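Long-range contact in viral structural protein 4 (Bombyx mori cytoplasmic polyhedrosis virus, PDB 6TZ0), which binds GTP and probably acts as a nucleotide-binding partner of the viral RNA-dependent RNA polymerase during transcription in the virus particle: residues B[65-78]-B[169-181]. Numbering follows the deposited sequence.
Sequences GTLINPRMYADMIT and PNYINQLIAYTQP
Two helices packed almost at right angles, 70-78 and 170-176, form this contact, with L175 as a knob in a hole made by P70, Y73, A74 and I77. Their axes cross at -87° and approach to 9.2 Å. CD2 of L175 lies 3.7 Å from Y73 CB and also near P70 O, while CD1 meets I77 CD1. Next to it the A74 methyl packs against Y178 CB (4.0 Å) and the hydroxyl of T179, which donates to L175 O. T78 and T179 meet tip to tip. Y178 turns one ring face to the start of helix 70-78, R71 N standing 4.0 Å above the ring plane near its rim; P70 CG touches Y178 CE2. Ahead of that helix, Q174, its CG beside the backbone N (chi1 -63°) and its chain extended beyond (chi2 170°), reaches the loop backbone with both ends of its amide: NE2 donates to a lone pair of G65 O (3.0 Å), and OE1 takes a weak, bent bond from L67 N, a pairing that should favour this amide orientation. I77 and Y171 pack on helix 41-60, Y73 on helix 136-146 and I176 on strand 157-159; the neighbouring RNA-dependent RNA polymerase chain packs on P70 and Y178.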
loop_
_atom_site.group_PDB
_atom_site.type_symbol
_atom_site.label_atom_id
_atom_site.label_comp_id
_atom_site.label_asym_id
_atom_site.label_seq_id
_atom_site.Cartn_x
_atom_site.Cartn_y
_atom_site.Cartn_z
ATOM N N GLY B 65 29.411 8.315 10.517
ATOM C CA GLY B 65 29.980 7.824 9.278
ATOM C C GLY B 65 29.750 8.692 8.061
ATOM O O GLY B 65 29.959 8.224 6.940
ATOM N N THR B 66 29.333 9.943 8.239
ATOM C CA THR B 66 29.033 10.840 7.132
ATOM C C THR B 66 29.896 12.091 7.206
ATOM O O THR B 66 30.523 12.384 8.223
ATOM C CB THR B 66 27.554 11.252 7.118
ATOM O OG1 THR B 66 27.239 11.942 8.333
ATOM C CG2 THR B 66 26.652 10.053 6.970
ATOM N N LEU B 67 29.902 12.841 6.108
ATOM C CA LEU B 67 30.567 14.131 6.033
ATOM C C LEU B 67 29.526 15.243 6.009
ATOM O O LEU B 67 28.470 15.101 5.389
ATOM C CB LEU B 67 31.465 14.211 4.800
ATOM C CG LEU B 67 32.645 13.244 4.837
ATOM C CD1 LEU B 67 33.366 13.230 3.511
ATOM C CD2 LEU B 67 33.594 13.603 5.956
ATOM N N ILE B 68 29.834 16.351 6.680
ATOM C CA ILE B 68 28.809 17.338 7.009
ATOM C C ILE B 68 28.506 18.260 5.827
ATOM O O ILE B 68 27.409 18.822 5.733
ATOM C CB ILE B 68 29.247 18.096 8.277
ATOM C CG1 ILE B 68 29.476 17.093 9.399
ATOM C CG2 ILE B 68 28.193 19.074 8.782
ATOM C CD1 ILE B 68 28.230 16.310 9.755
ATOM N N ASN B 69 29.416 18.400 4.869
ATOM C CA ASN B 69 29.106 19.139 3.645
ATOM C C ASN B 69 29.932 18.541 2.526
ATOM O O ASN B 69 31.025 19.026 2.215
ATOM C CB ASN B 69 29.379 20.634 3.803
ATOM C CG ASN B 69 28.732 21.468 2.716
ATOM O OD1 ASN B 69 28.128 20.942 1.787
ATOM N ND2 ASN B 69 28.835 22.781 2.846
ATOM N N PRO B 70 29.436 17.473 1.889
ATOM C CA PRO B 70 30.247 16.778 0.880
ATOM C C PRO B 70 30.492 17.573 -0.391
ATOM O O PRO B 70 31.492 17.307 -1.064
ATOM C CB PRO B 70 29.441 15.502 0.604
ATOM C CG PRO B 70 28.056 15.833 0.996
ATOM C CD PRO B 70 28.166 16.776 2.147
ATOM N N ARG B 71 29.649 18.553 -0.729
ATOM C CA ARG B 71 29.970 19.422 -1.857
ATOM C C ARG B 71 31.156 20.323 -1.535
ATOM O O ARG B 71 32.022 20.546 -2.388
ATOM C CB ARG B 71 28.749 20.251 -2.260
ATOM C CG ARG B 71 28.992 21.113 -3.486
ATOM C CD ARG B 71 27.749 21.789 -4.027
ATOM N NE ARG B 71 27.115 22.676 -3.062
ATOM C CZ ARG B 71 25.837 22.595 -2.706
ATOM N NH1 ARG B 71 25.336 23.438 -1.815
ATOM N NH2 ARG B 71 25.047 21.698 -3.276
ATOM N N MET B 72 31.235 20.804 -0.293
ATOM C CA MET B 72 32.356 21.635 0.134
ATOM C C MET B 72 33.659 20.846 0.151
ATOM O O MET B 72 34.685 21.321 -0.352
ATOM C CB MET B 72 32.070 22.211 1.515
ATOM C CG MET B 72 33.075 23.224 1.993
ATOM S SD MET B 72 32.937 24.779 1.114
ATOM C CE MET B 72 31.421 25.393 1.834
ATOM N N TYR B 73 33.632 19.637 0.728
ATOM C CA TYR B 73 34.799 18.754 0.720
ATOM C C TYR B 73 35.219 18.390 -0.699
ATOM O O TYR B 73 36.418 18.345 -1.005
ATOM C CB TYR B 73 34.511 17.475 1.510
ATOM C CG TYR B 73 34.577 17.564 3.019
ATOM C CD1 TYR B 73 35.798 17.537 3.680
ATOM C CD2 TYR B 73 33.422 17.605 3.785
ATOM C CE1 TYR B 73 35.863 17.594 5.053
ATOM C CE2 TYR B 73 33.480 17.663 5.158
ATOM C CZ TYR B 73 34.702 17.655 5.785
ATOM O OH TYR B 73 34.755 17.710 7.155
ATOM N N ALA B 74 34.242 18.136 -1.573
ATOM C CA ALA B 74 34.538 17.791 -2.957
ATOM C C ALA B 74 35.203 18.945 -3.689
ATOM O O ALA B 74 36.162 18.735 -4.438
ATOM C CB ALA B 74 33.255 17.373 -3.673
ATOM N N ASP B 75 34.733 20.173 -3.457
ATOM C CA ASP B 75 35.352 21.335 -4.090
ATOM C C ASP B 75 36.765 21.569 -3.573
ATOM O O ASP B 75 37.681 21.810 -4.368
ATOM C CB ASP B 75 34.496 22.576 -3.868
ATOM C CG ASP B 75 33.170 22.499 -4.580
ATOM O OD1 ASP B 75 33.074 21.768 -5.584
ATOM O OD2 ASP B 75 32.222 23.182 -4.141
ATOM N N MET B 76 36.962 21.450 -2.256
ATOM C CA MET B 76 38.274 21.685 -1.660
ATOM C C MET B 76 39.302 20.661 -2.114
ATOM O O MET B 76 40.469 21.001 -2.326
ATOM C CB MET B 76 38.157 21.665 -0.143
ATOM C CG MET B 76 37.414 22.833 0.420
ATOM S SD MET B 76 36.989 22.585 2.133
ATOM C CE MET B 76 38.621 22.585 2.793
ATOM N N ILE B 77 38.899 19.404 -2.272
ATOM C CA ILE B 77 39.878 18.395 -2.654
ATOM C C ILE B 77 40.069 18.365 -4.164
ATOM O O ILE B 77 41.198 18.432 -4.660
ATOM C CB ILE B 77 39.472 17.016 -2.110
ATOM C CG1 ILE B 77 39.424 17.048 -0.586
ATOM C CG2 ILE B 77 40.462 15.969 -2.559
ATOM C CD1 ILE B 77 38.732 15.870 0.018
ATOM N N THR B 78 38.975 18.269 -4.923
ATOM C CA THR B 78 39.073 18.019 -6.352
ATOM C C THR B 78 39.318 19.301 -7.136
ATOM O O THR B 78 40.113 19.308 -8.080
ATOM C CB THR B 78 37.799 17.320 -6.825
ATOM O OG1 THR B 78 37.625 16.107 -6.086
ATOM C CG2 THR B 78 37.875 16.975 -8.297
ATOM N N PRO B 169 35.712 3.177 0.359
ATOM C CA PRO B 169 35.140 3.619 1.633
ATOM C C PRO B 169 33.874 4.442 1.447
ATOM O O PRO B 169 33.538 4.896 0.353
ATOM C CB PRO B 169 36.259 4.467 2.238
ATOM C CG PRO B 169 37.480 3.961 1.614
ATOM C CD PRO B 169 37.118 3.581 0.227
ATOM N N ASN B 170 33.169 4.638 2.560
ATOM C CA ASN B 170 31.870 5.300 2.507
ATOM C C ASN B 170 32.006 6.787 2.216
ATOM O O ASN B 170 31.213 7.340 1.450
ATOM C CB ASN B 170 31.113 5.083 3.814
ATOM C CG ASN B 170 30.598 3.673 3.959
ATOM O OD1 ASN B 170 30.109 3.079 3.005
ATOM N ND2 ASN B 170 30.696 3.131 5.161
ATOM N N TYR B 171 33.004 7.445 2.810
ATOM C CA TYR B 171 33.167 8.883 2.610
ATOM C C TYR B 171 33.591 9.220 1.184
ATOM O O TYR B 171 33.193 10.263 0.651
ATOM C CB TYR B 171 34.146 9.452 3.645
ATOM C CG TYR B 171 35.482 8.744 3.749
ATOM C CD1 TYR B 171 36.543 9.088 2.924
ATOM C CD2 TYR B 171 35.680 7.736 4.681
ATOM C CE1 TYR B 171 37.757 8.442 3.015
ATOM C CE2 TYR B 171 36.890 7.088 4.780
ATOM C CZ TYR B 171 37.921 7.445 3.944
ATOM O OH TYR B 171 39.129 6.800 4.040
ATOM N N ILE B 172 34.338 8.331 0.530
ATOM C CA ILE B 172 34.659 8.534 -0.879
ATOM C C ILE B 172 33.405 8.404 -1.739
ATOM O O ILE B 172 33.202 9.182 -2.679
ATOM C CB ILE B 172 35.775 7.567 -1.313
ATOM C CG1 ILE B 172 37.032 7.821 -0.490
ATOM C CG2 ILE B 172 36.113 7.730 -2.781
ATOM C CD1 ILE B 172 37.592 9.212 -0.657
ATOM N N ASN B 173 32.525 7.456 -1.401
ATOM C CA ASN B 173 31.234 7.345 -2.074
ATOM C C ASN B 173 30.367 8.573 -1.849
ATOM O O ASN B 173 29.586 8.945 -2.729
ATOM C CB ASN B 173 30.479 6.112 -1.587
ATOM C CG ASN B 173 31.061 4.829 -2.105
ATOM O OD1 ASN B 173 31.455 4.737 -3.262
ATOM N ND2 ASN B 173 31.108 3.820 -1.253
ATOM N N GLN B 174 30.478 9.199 -0.678
ATOM C CA GLN B 174 29.784 10.459 -0.439
ATOM C C GLN B 174 30.358 11.580 -1.295
ATOM O O GLN B 174 29.626 12.491 -1.693
ATOM C CB GLN B 174 29.868 10.815 1.041
ATOM C CG GLN B 174 29.181 9.804 1.928
ATOM C CD GLN B 174 29.460 10.010 3.393
ATOM O OE1 GLN B 174 30.103 10.975 3.786
ATOM N NE2 GLN B 174 29.038 9.059 4.203
ATOM N N LEU B 175 31.656 11.527 -1.591
ATOM C CA LEU B 175 32.269 12.548 -2.436
ATOM C C LEU B 175 32.012 12.349 -3.925
ATOM O O LEU B 175 32.142 13.318 -4.678
ATOM C CB LEU B 175 33.776 12.595 -2.212
ATOM C CG LEU B 175 34.230 13.030 -0.830
ATOM C CD1 LEU B 175 35.725 12.904 -0.756
ATOM C CD2 LEU B 175 33.783 14.438 -0.563
ATOM N N ILE B 176 31.703 11.123 -4.363
ATOM C CA ILE B 176 31.497 10.849 -5.793
ATOM C C ILE B 176 30.321 11.640 -6.354
ATOM O O ILE B 176 30.376 12.130 -7.489
ATOM C CB ILE B 176 31.325 9.328 -6.029
ATOM C CG1 ILE B 176 32.622 8.578 -5.772
ATOM C CG2 ILE B 176 30.902 8.998 -7.447
ATOM C CD1 ILE B 176 32.435 7.083 -5.698
ATOM N N ALA B 177 29.277 11.848 -5.554
ATOM C CA ALA B 177 28.061 12.505 -6.021
ATOM C C ALA B 177 28.237 13.986 -6.333
ATOM O O ALA B 177 27.356 14.572 -6.967
ATOM C CB ALA B 177 26.957 12.344 -4.983
ATOM N N TYR B 178 29.335 14.606 -5.907
ATOM C CA TYR B 178 29.548 16.033 -6.101
ATOM C C TYR B 178 30.866 16.292 -6.817
ATOM O O TYR B 178 31.509 17.319 -6.605
ATOM C CB TYR B 178 29.503 16.766 -4.767
ATOM C CG TYR B 178 28.158 16.661 -4.102
ATOM C CD1 TYR B 178 27.117 17.499 -4.468
ATOM C CD2 TYR B 178 27.920 15.704 -3.129
ATOM C CE1 TYR B 178 25.882 17.399 -3.868
ATOM C CE2 TYR B 178 26.691 15.595 -2.527
ATOM C CZ TYR B 178 25.675 16.444 -2.900
ATOM O OH TYR B 178 24.447 16.339 -2.298
ATOM N N THR B 179 31.269 15.360 -7.672
ATOM C CA THR B 179 32.565 15.361 -8.328
ATOM C C THR B 179 32.369 14.700 -9.683
ATOM O O THR B 179 31.522 13.820 -9.828
ATOM C CB THR B 179 33.599 14.600 -7.474
ATOM O OG1 THR B 179 33.698 15.210 -6.183
ATOM C CG2 THR B 179 34.978 14.597 -8.087
ATOM N N GLN B 180 33.103 15.170 -10.688
ATOM C CA GLN B 180 33.285 14.377 -11.893
ATOM C C GLN B 180 34.501 13.482 -11.699
ATOM O O GLN B 180 35.635 13.971 -11.757
ATOM C CB GLN B 180 33.483 15.263 -13.119
ATOM C CG GLN B 180 32.287 16.106 -13.514
ATOM C CD GLN B 180 31.071 15.273 -13.837
ATOM O OE1 GLN B 180 30.042 15.373 -13.173
ATOM N NE2 GLN B 180 31.195 14.413 -14.837
ATOM N N PRO B 181 34.325 12.188 -11.458
ATOM C CA PRO B 181 35.474 11.320 -11.214
ATOM C C PRO B 181 36.127 10.920 -12.526
ATOM O O PRO B 181 35.576 11.099 -13.610
ATOM C CB PRO B 181 34.849 10.112 -10.521
ATOM C CG PRO B 181 33.517 10.027 -11.121
ATOM C CD PRO B 181 33.068 11.435 -11.374
#